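Local coordinates for Mll7089 protein (Mesorhizobium loti, PDB 2OZ8) that is of unproven function but probably binds magnesium and may act as a hydro-lyase of the enolase superfamily, at residues R9-R17 against W358-L369. Sequence-based numbering, arbitrary orientation.
Sequences RITRFQFAR and WSRPRRLARSEL
The guanidinium of Arg12 carries the chain of Arg362 and Arg363 over one face, Arg363 N lying above its centre, while Gln14 OE1 and CD lie in its plane at the edge and Arg360 O lies near that plane. Trp358 O sits over one face of the Arg360 guanidinium, offset toward its rim, and Ala16 CA over one face of the Arg366 guanidinium. In this enolase-superfamily fold, the contact fastens the loop after helix 352-357 along strand 5-17, which pairs with strand 27-40 in the antiparallel sheet of the N-terminal domain. With CG anti to the backbone N (chi1 -168°) and the chain extended as far as NE, Arg12 reaches along the loop, and NH1 donates to Arg360 O at 2.8 Å. The backbone returns the bond, Arg360 N to Arg12 O at 2.7 Å and nearly straight. Carbonyls of Leu57 and Pro58 take further guanidinium hydrogens, whereas Arg363 turns its own end to Glu62 of the second subunit.

Both amide atoms of Gln14 engage Leu364: OE1 accepts from Leu364 N at 2.9 Å, and NE2 donates to Leu364 O, approaching from above that carbonyl's plane. Arg12 NH1 and NH2 both point at the same OE1, so three donors grip this buried oxygen and hold the amide's rotation. A leucine in place of Gln14 would probably leave Leu364 N and O without these mates and deprive Arg12 NH1 and NH2 of their shared acceptor. Leu369 crosses the Gln14 side chain at about a right angle, its CD1 3.6 Å from NE2, while CD2 packs on the backbone of Phe15 and Ala16. At the start of the loop, Phe13 CD1 meets Trp358 CB at 3.9 Å, and a water accepting from Gln14 N donates to Trp358 O. A second water accepts from Ala16 N and lies 2.7 Å from Leu369 O.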
ATOM      1  N   ARG A   9      28.367  39.705  16.883  1.00 47.32           N
ATOM      2  CA  ARG A   9      28.290  40.217  18.253  1.00 49.28           C
ATOM      3  C   ARG A   9      27.223  39.426  19.019  1.00 48.16           C
ATOM      4  O   ARG A   9      26.123  39.238  18.505  1.00 49.03           O
ATOM      5  CB  ARG A   9      27.932  41.698  18.181  1.00 49.81           C
ATOM      6  CG  ARG A   9      28.295  42.618  19.374  1.00 53.31           C
ATOM      7  CD  ARG A   9      27.733  44.084  19.103  1.00 54.06           C
ATOM      8  NE  ARG A   9      28.405  44.782  17.979  1.00 61.83           N
ATOM      9  CZ  ARG A   9      27.819  45.373  16.918  1.00 63.16           C
ATOM     10  NH1 ARG A   9      26.494  45.397  16.756  1.00 61.61           N
ATOM     11  NH2 ARG A   9      28.593  45.964  16.001  1.00 64.09           N
ATOM     12  N   ILE A  10      27.537  38.941  20.224  1.00 47.40           N
ATOM     13  CA  ILE A  10      26.553  38.228  21.035  1.00 45.69           C
ATOM     14  C   ILE A  10      26.217  38.966  22.333  1.00 45.99           C
ATOM     15  O   ILE A  10      27.093  39.228  23.172  1.00 46.96           O
ATOM     16  CB  ILE A  10      26.990  36.793  21.377  1.00 46.01           C
ATOM     17  CG1 ILE A  10      27.445  36.007  20.119  1.00 44.38           C
ATOM     18  CG2 ILE A  10      25.860  36.041  22.174  1.00 44.39           C
ATOM     19  CD1 ILE A  10      26.340  35.446  19.263  1.00 41.65           C
ATOM     20  N   THR A  11      24.948  39.287  22.531  1.00 44.92           N
ATOM     21  CA  THR A  11      24.560  39.889  23.789  1.00 44.22           C
ATOM     22  C   THR A  11      23.620  38.982  24.548  1.00 43.22           C
ATOM     23  O   THR A  11      22.504  38.721  24.085  1.00 43.56           O
ATOM     24  CB  THR A  11      23.917  41.270  23.594  1.00 44.34           C
ATOM     25  OG1 THR A  11      24.730  42.046  22.714  1.00 45.67           O
ATOM     26  CG2 THR A  11      23.844  41.976  24.892  1.00 44.98           C
ATOM     27  N   ARG A  12      24.064  38.537  25.724  1.00 41.26           N
ATOM     28  CA  ARG A  12      23.309  37.601  26.530  1.00 39.44           C
ATOM     29  C   ARG A  12      22.312  38.285  27.478  1.00 39.45           C
ATOM     30  O   ARG A  12      22.674  39.237  28.159  1.00 40.44           O
ATOM     31  CB  ARG A  12      24.283  36.734  27.291  1.00 38.05           C
ATOM     32  CG  ARG A  12      23.688  35.544  27.942  1.00 38.32           C
ATOM     33  CD  ARG A  12      24.633  34.985  28.967  1.00 34.86           C
ATOM     34  NE  ARG A  12      24.063  33.835  29.670  1.00 38.85           N
ATOM     35  CZ  ARG A  12      23.213  33.917  30.690  1.00 40.06           C
ATOM     36  NH1 ARG A  12      22.822  35.107  31.148  1.00 39.78           N
ATOM     37  NH2 ARG A  12      22.781  32.809  31.276  1.00 37.14           N
ATOM     38  N   PHE A  13      21.075  37.787  27.513  1.00 38.94           N
ATOM     39  CA  PHE A  13      20.019  38.196  28.450  1.00 38.83           C
ATOM     40  C   PHE A  13      19.496  36.988  29.293  1.00 39.79           C
ATOM     41  O   PHE A  13      19.452  35.820  28.842  1.00 40.52           O
ATOM     42  CB  PHE A  13      18.861  38.853  27.694  1.00 38.80           C
ATOM     43  CG  PHE A  13      19.278  40.055  26.842  1.00 39.22           C
ATOM     44  CD1 PHE A  13      19.405  41.319  27.402  1.00 39.42           C
ATOM     45  CD2 PHE A  13      19.570  39.904  25.496  1.00 40.02           C
ATOM     46  CE1 PHE A  13      19.815  42.414  26.641  1.00 39.02           C
ATOM     47  CE2 PHE A  13      19.971  40.988  24.728  1.00 39.06           C
ATOM     48  CZ  PHE A  13      20.095  42.243  25.305  1.00 39.12           C
ATOM     49  N   GLN A  14      19.114  37.252  30.529  1.00 39.31           N
ATOM     50  CA  GLN A  14      18.563  36.203  31.379  1.00 38.37           C
ATOM     51  C   GLN A  14      17.715  36.972  32.401  1.00 38.48           C
ATOM     52  O   GLN A  14      18.261  37.634  33.273  1.00 38.68           O
ATOM     53  CB  GLN A  14      19.652  35.376  32.058  1.00 37.22           C
ATOM     54  CG  GLN A  14      19.102  34.258  32.999  1.00 37.60           C
ATOM     55  CD  GLN A  14      20.192  33.510  33.814  1.00 37.53           C
ATOM     56  OE1 GLN A  14      21.394  33.706  33.639  1.00 40.32           O
ATOM     57  NE2 GLN A  14      19.756  32.672  34.707  1.00 33.41           N
ATOM     58  N   PHE A  15      16.394  36.911  32.256  1.00 38.23           N
ATOM     59  CA  PHE A  15      15.485  37.697  33.086  1.00 38.48           C
ATOM     60  C   PHE A  15      14.194  36.980  33.464  1.00 38.58           C
ATOM     61  O   PHE A  15      13.781  36.056  32.786  1.00 38.84           O
ATOM     62  CB  PHE A  15      15.173  39.025  32.419  1.00 37.08           C
ATOM     63  CG  PHE A  15      14.601  38.917  31.006  1.00 38.44           C
ATOM     64  CD1 PHE A  15      13.209  39.021  30.782  1.00 38.20           C
ATOM     65  CD2 PHE A  15      15.448  38.799  29.886  1.00 38.47           C
ATOM     66  CE1 PHE A  15      12.660  39.045  29.462  1.00 37.08           C
ATOM     67  CE2 PHE A  15      14.929  38.773  28.562  1.00 35.90           C
ATOM     68  CZ  PHE A  15      13.515  38.901  28.358  1.00 38.78           C
ATOM     69  N   ALA A  16      13.573  37.431  34.557  1.00 39.04           N
ATOM     70  CA  ALA A  16      12.278  36.923  35.033  1.00 38.57           C
ATOM     71  C   ALA A  16      11.163  37.353  34.104  1.00 38.59           C
ATOM     72  O   ALA A  16      11.217  38.450  33.501  1.00 38.24           O
ATOM     73  CB  ALA A  16      11.977  37.412  36.470  1.00 37.95           C
ATOM     74  N   ARG A  17      10.166  36.471  33.984  1.00 38.89           N
ATOM     75  CA  ARG A  17       8.932  36.770  33.255  1.00 40.10           C
ATOM     76  C   ARG A  17       7.949  37.478  34.173  1.00 40.41           C
ATOM     77  O   ARG A  17       8.080  37.410  35.386  1.00 39.94           O
ATOM     78  CB  ARG A  17       8.298  35.482  32.719  1.00 39.55           C
ATOM     79  CG  ARG A  17       9.041  34.907  31.527  1.00 40.17           C
ATOM     80  CD  ARG A  17       8.432  33.566  31.099  1.00 37.70           C
ATOM     81  NE  ARG A  17       9.234  32.921  30.063  1.00 35.31           N
ATOM     82  CZ  ARG A  17       9.035  33.078  28.760  1.00 36.95           C
ATOM     83  NH1 ARG A  17       8.065  33.871  28.305  1.00 37.39           N
ATOM     84  NH2 ARG A  17       9.815  32.442  27.904  1.00 37.64           N
ATOM     85  N   TRP A 358      20.123  45.646  30.637  1.00 51.07           N
ATOM     86  CA  TRP A 358      19.681  44.246  30.736  1.00 48.07           C
ATOM     87  C   TRP A 358      20.691  43.162  30.360  1.00 47.21           C
ATOM     88  O   TRP A 358      20.424  41.955  30.552  1.00 47.57           O
ATOM     89  CB  TRP A 358      18.335  44.043  30.035  1.00 46.27           C
ATOM     90  CG  TRP A 358      17.190  44.756  30.733  1.00 44.49           C
ATOM     91  CD1 TRP A 358      16.562  45.918  30.326  1.00 42.09           C
ATOM     92  CD2 TRP A 358      16.537  44.358  31.956  1.00 42.39           C
ATOM     93  NE1 TRP A 358      15.566  46.255  31.224  1.00 40.58           N
ATOM     94  CE2 TRP A 358      15.528  45.320  32.225  1.00 41.32           C
ATOM     95  CE3 TRP A 358      16.688  43.266  32.834  1.00 42.92           C
ATOM     96  CZ2 TRP A 358      14.686  45.220  33.323  1.00 43.63           C
ATOM     97  CZ3 TRP A 358      15.867  43.169  33.926  1.00 40.87           C
ATOM     98  CH2 TRP A 358      14.884  44.143  34.174  1.00 44.60           C
ATOM     99  N   SER A 359      21.855  43.556  29.846  1.00 46.40           N
ATOM    100  CA  SER A 359      22.861  42.550  29.454  1.00 46.16           C
ATOM    101  C   SER A 359      23.245  41.708  30.670  1.00 45.53           C
ATOM    102  O   SER A 359      23.407  42.259  31.765  1.00 44.96           O
ATOM    103  CB  SER A 359      24.084  43.238  28.860  1.00 46.34           C
ATOM    104  OG  SER A 359      25.135  42.322  28.553  1.00 48.38           O
ATOM    105  N   ARG A 360      23.332  40.390  30.517  1.00 45.22           N
ATOM    106  CA  ARG A 360      23.829  39.507  31.633  1.00 45.46           C
ATOM    107  C   ARG A 360      24.805  38.470  31.109  1.00 45.66           C
ATOM    108  O   ARG A 360      24.409  37.348  30.814  1.00 46.25           O
ATOM    109  CB  ARG A 360      22.723  38.719  32.385  1.00 45.32           C
ATOM    110  CG  ARG A 360      21.512  39.449  32.920  1.00 46.55           C
ATOM    111  CD  ARG A 360      21.827  40.241  34.140  1.00 51.80           C
ATOM    112  NE  ARG A 360      20.694  41.088  34.525  1.00 55.71           N
ATOM    113  CZ  ARG A 360      20.677  42.422  34.459  1.00 55.04           C
ATOM    114  NH1 ARG A 360      21.727  43.102  34.011  1.00 51.47           N
ATOM    115  NH2 ARG A 360      19.582  43.073  34.836  1.00 55.84           N
ATOM    116  N   PRO A 361      26.092  38.820  31.048  1.00 45.99           N
ATOM    117  CA  PRO A 361      27.126  37.979  30.414  1.00 45.56           C
ATOM    118  C   PRO A 361      27.334  36.661  31.145  1.00 45.23           C
ATOM    119  O   PRO A 361      27.831  35.684  30.565  1.00 44.28           O
ATOM    120  CB  PRO A 361      28.405  38.843  30.557  1.00 45.39           C
ATOM    121  CG  PRO A 361      27.900  40.233  30.820  1.00 45.17           C
ATOM    122  CD  PRO A 361      26.659  40.074  31.606  1.00 45.59           C
ATOM    123  N   ARG A 362      26.988  36.657  32.422  1.00 45.42           N
ATOM    124  CA  ARG A 362      27.366  35.568  33.314  1.00 46.37           C
ATOM    125  C   ARG A 362      26.090  34.883  33.763  1.00 45.87           C
ATOM    126  O   ARG A 362      25.105  35.570  34.146  1.00 46.86           O
ATOM    127  CB  ARG A 362      28.188  36.120  34.486  1.00 47.46           C
ATOM    128  CG  ARG A 362      28.358  35.183  35.716  1.00 50.98           C
ATOM    129  CD  ARG A 362      29.673  34.414  35.686  1.00 55.57           C
ATOM    130  NE  ARG A 362      29.614  33.266  36.586  1.00 60.49           N
ATOM    131  CZ  ARG A 362      28.871  32.177  36.377  1.00 64.02           C
ATOM    132  NH1 ARG A 362      28.130  32.062  35.280  1.00 65.87           N
ATOM    133  NH2 ARG A 362      28.880  31.183  37.256  1.00 65.51           N
ATOM    134  N   ARG A 363      26.077  33.554  33.618  1.00 44.30           N
ATOM    135  CA  ARG A 363      24.912  32.736  33.943  1.00 43.51           C
ATOM    136  C   ARG A 363      24.559  32.856  35.435  1.00 43.42           C
ATOM    137  O   ARG A 363      25.406  32.580  36.301  1.00 43.73           O
ATOM    138  CB  ARG A 363      25.111  31.257  33.518  1.00 43.47           C
ATOM    139  CG  ARG A 363      23.903  30.283  33.918  1.00 43.67           C
ATOM    140  CD  ARG A 363      24.082  28.835  33.398  1.00 42.13           C
ATOM    141  NE  ARG A 363      25.389  28.311  33.762  1.00 40.57           N
ATOM    142  CZ  ARG A 363      26.188  27.559  32.995  1.00 41.47           C
ATOM    143  NH1 ARG A 363      25.811  27.149  31.775  1.00 40.32           N
ATOM    144  NH2 ARG A 363      27.376  27.183  33.479  1.00 38.42           N
ATOM    145  N   LEU A 364      23.312  33.256  35.723  1.00 42.51           N
ATOM    146  CA  LEU A 364      22.857  33.424  37.097  1.00 41.35           C
ATOM    147  C   LEU A 364      21.955  32.306  37.587  1.00 41.44           C
ATOM    148  O   LEU A 364      21.314  31.631  36.817  1.00 43.02           O
ATOM    149  CB  LEU A 364      22.143  34.770  37.257  1.00 40.74           C
ATOM    150  CG  LEU A 364      22.949  36.067  36.947  1.00 42.10           C
ATOM    151  CD1 LEU A 364      22.128  37.401  37.004  1.00 34.87           C
ATOM    152  CD2 LEU A 364      24.239  36.178  37.800  1.00 40.19           C
ATOM    153  N   ALA A 365      21.876  32.133  38.896  1.00 41.45           N
ATOM    154  CA  ALA A 365      20.845  31.331  39.487  1.00 40.66           C
ATOM    155  C   ALA A 365      19.532  32.082  39.278  1.00 41.17           C
ATOM    156  O   ALA A 365      19.528  33.290  39.090  1.00 41.26           O
ATOM    157  CB  ALA A 365      21.157  31.122  40.955  1.00 39.57           C
ATOM    158  N   ARG A 366      18.423  31.366  39.265  1.00 42.08           N
ATOM    159  CA  ARG A 366      17.088  31.965  39.105  1.00 42.60           C
ATOM    160  C   ARG A 366      16.696  33.016  40.163  1.00 43.66           C
ATOM    161  O   ARG A 366      16.033  34.002  39.818  1.00 43.45           O
ATOM    162  CB  ARG A 366      16.015  30.854  39.075  1.00 43.14           C
ATOM    163  CG  ARG A 366      14.587  31.359  38.913  1.00 40.42           C
ATOM    164  CD  ARG A 366      14.504  32.130  37.628  1.00 37.49           C
ATOM    165  NE  ARG A 366      13.190  32.716  37.501  1.00 40.67           N
ATOM    166  CZ  ARG A 366      12.773  33.827  38.103  1.00 42.12           C
ATOM    167  NH1 ARG A 366      13.563  34.533  38.883  1.00 38.62           N
ATOM    168  NH2 ARG A 366      11.536  34.245  37.889  1.00 46.12           N
ATOM    169  N   SER A 367      17.080  32.783  41.429  1.00 44.12           N
ATOM    170  CA  SER A 367      16.836  33.713  42.573  1.00 44.97           C
ATOM    171  C   SER A 367      17.576  35.047  42.448  1.00 44.86           C
ATOM    172  O   SER A 367      17.237  36.039  43.128  1.00 44.24           O
ATOM    173  CB  SER A 367      17.274  33.073  43.882  1.00 44.64           C
ATOM    174  OG  SER A 367      18.633  32.654  43.762  1.00 49.93           O
ATOM    175  N   GLU A 368      18.579  35.052  41.575  1.00 44.21           N
ATOM    176  CA  GLU A 368      19.406  36.230  41.307  1.00 43.93           C
ATOM    177  C   GLU A 368      18.887  37.112  40.164  1.00 43.77           C
ATOM    178  O   GLU A 368      19.557  38.049  39.730  1.00 44.29           O
ATOM    179  CB  GLU A 368      20.856  35.781  41.031  1.00 43.66           C
ATOM    180  CG  GLU A 368      21.436  34.988  42.192  1.00 41.55           C
ATOM    181  CD  GLU A 368      22.736  34.283  41.866  1.00 45.55           C
ATOM    182  OE1 GLU A 368      23.170  34.270  40.680  1.00 44.33           O
ATOM    183  OE2 GLU A 368      23.333  33.696  42.820  1.00 47.89           O
ATOM    184  N   LEU A 369      17.690  36.843  39.669  1.00 43.75           N
ATOM    185  CA  LEU A 369      17.275  37.566  38.457  1.00 42.92           C
ATOM    186  C   LEU A 369      16.652  38.946  38.654  1.00 42.98           C
ATOM    187  O   LEU A 369      16.545  39.731  37.705  1.00 42.87           O
ATOM    188  CB  LEU A 369      16.381  36.686  37.596  1.00 43.34           C
ATOM    189  CG  LEU A 369      17.019  36.029  36.356  1.00 44.34           C
ATOM    190  CD1 LEU A 369      18.478  35.507  36.579  1.00 41.95           C
ATOM    191  CD2 LEU A 369      16.076  34.969  35.699  1.00 41.28           C
TER
HETATM  192  O   HOH W   1      18.447  40.125  31.164  1.00 55.01           O
HETATM  193  O   HOH W   2      14.685  40.067  35.805  1.00 38.09           O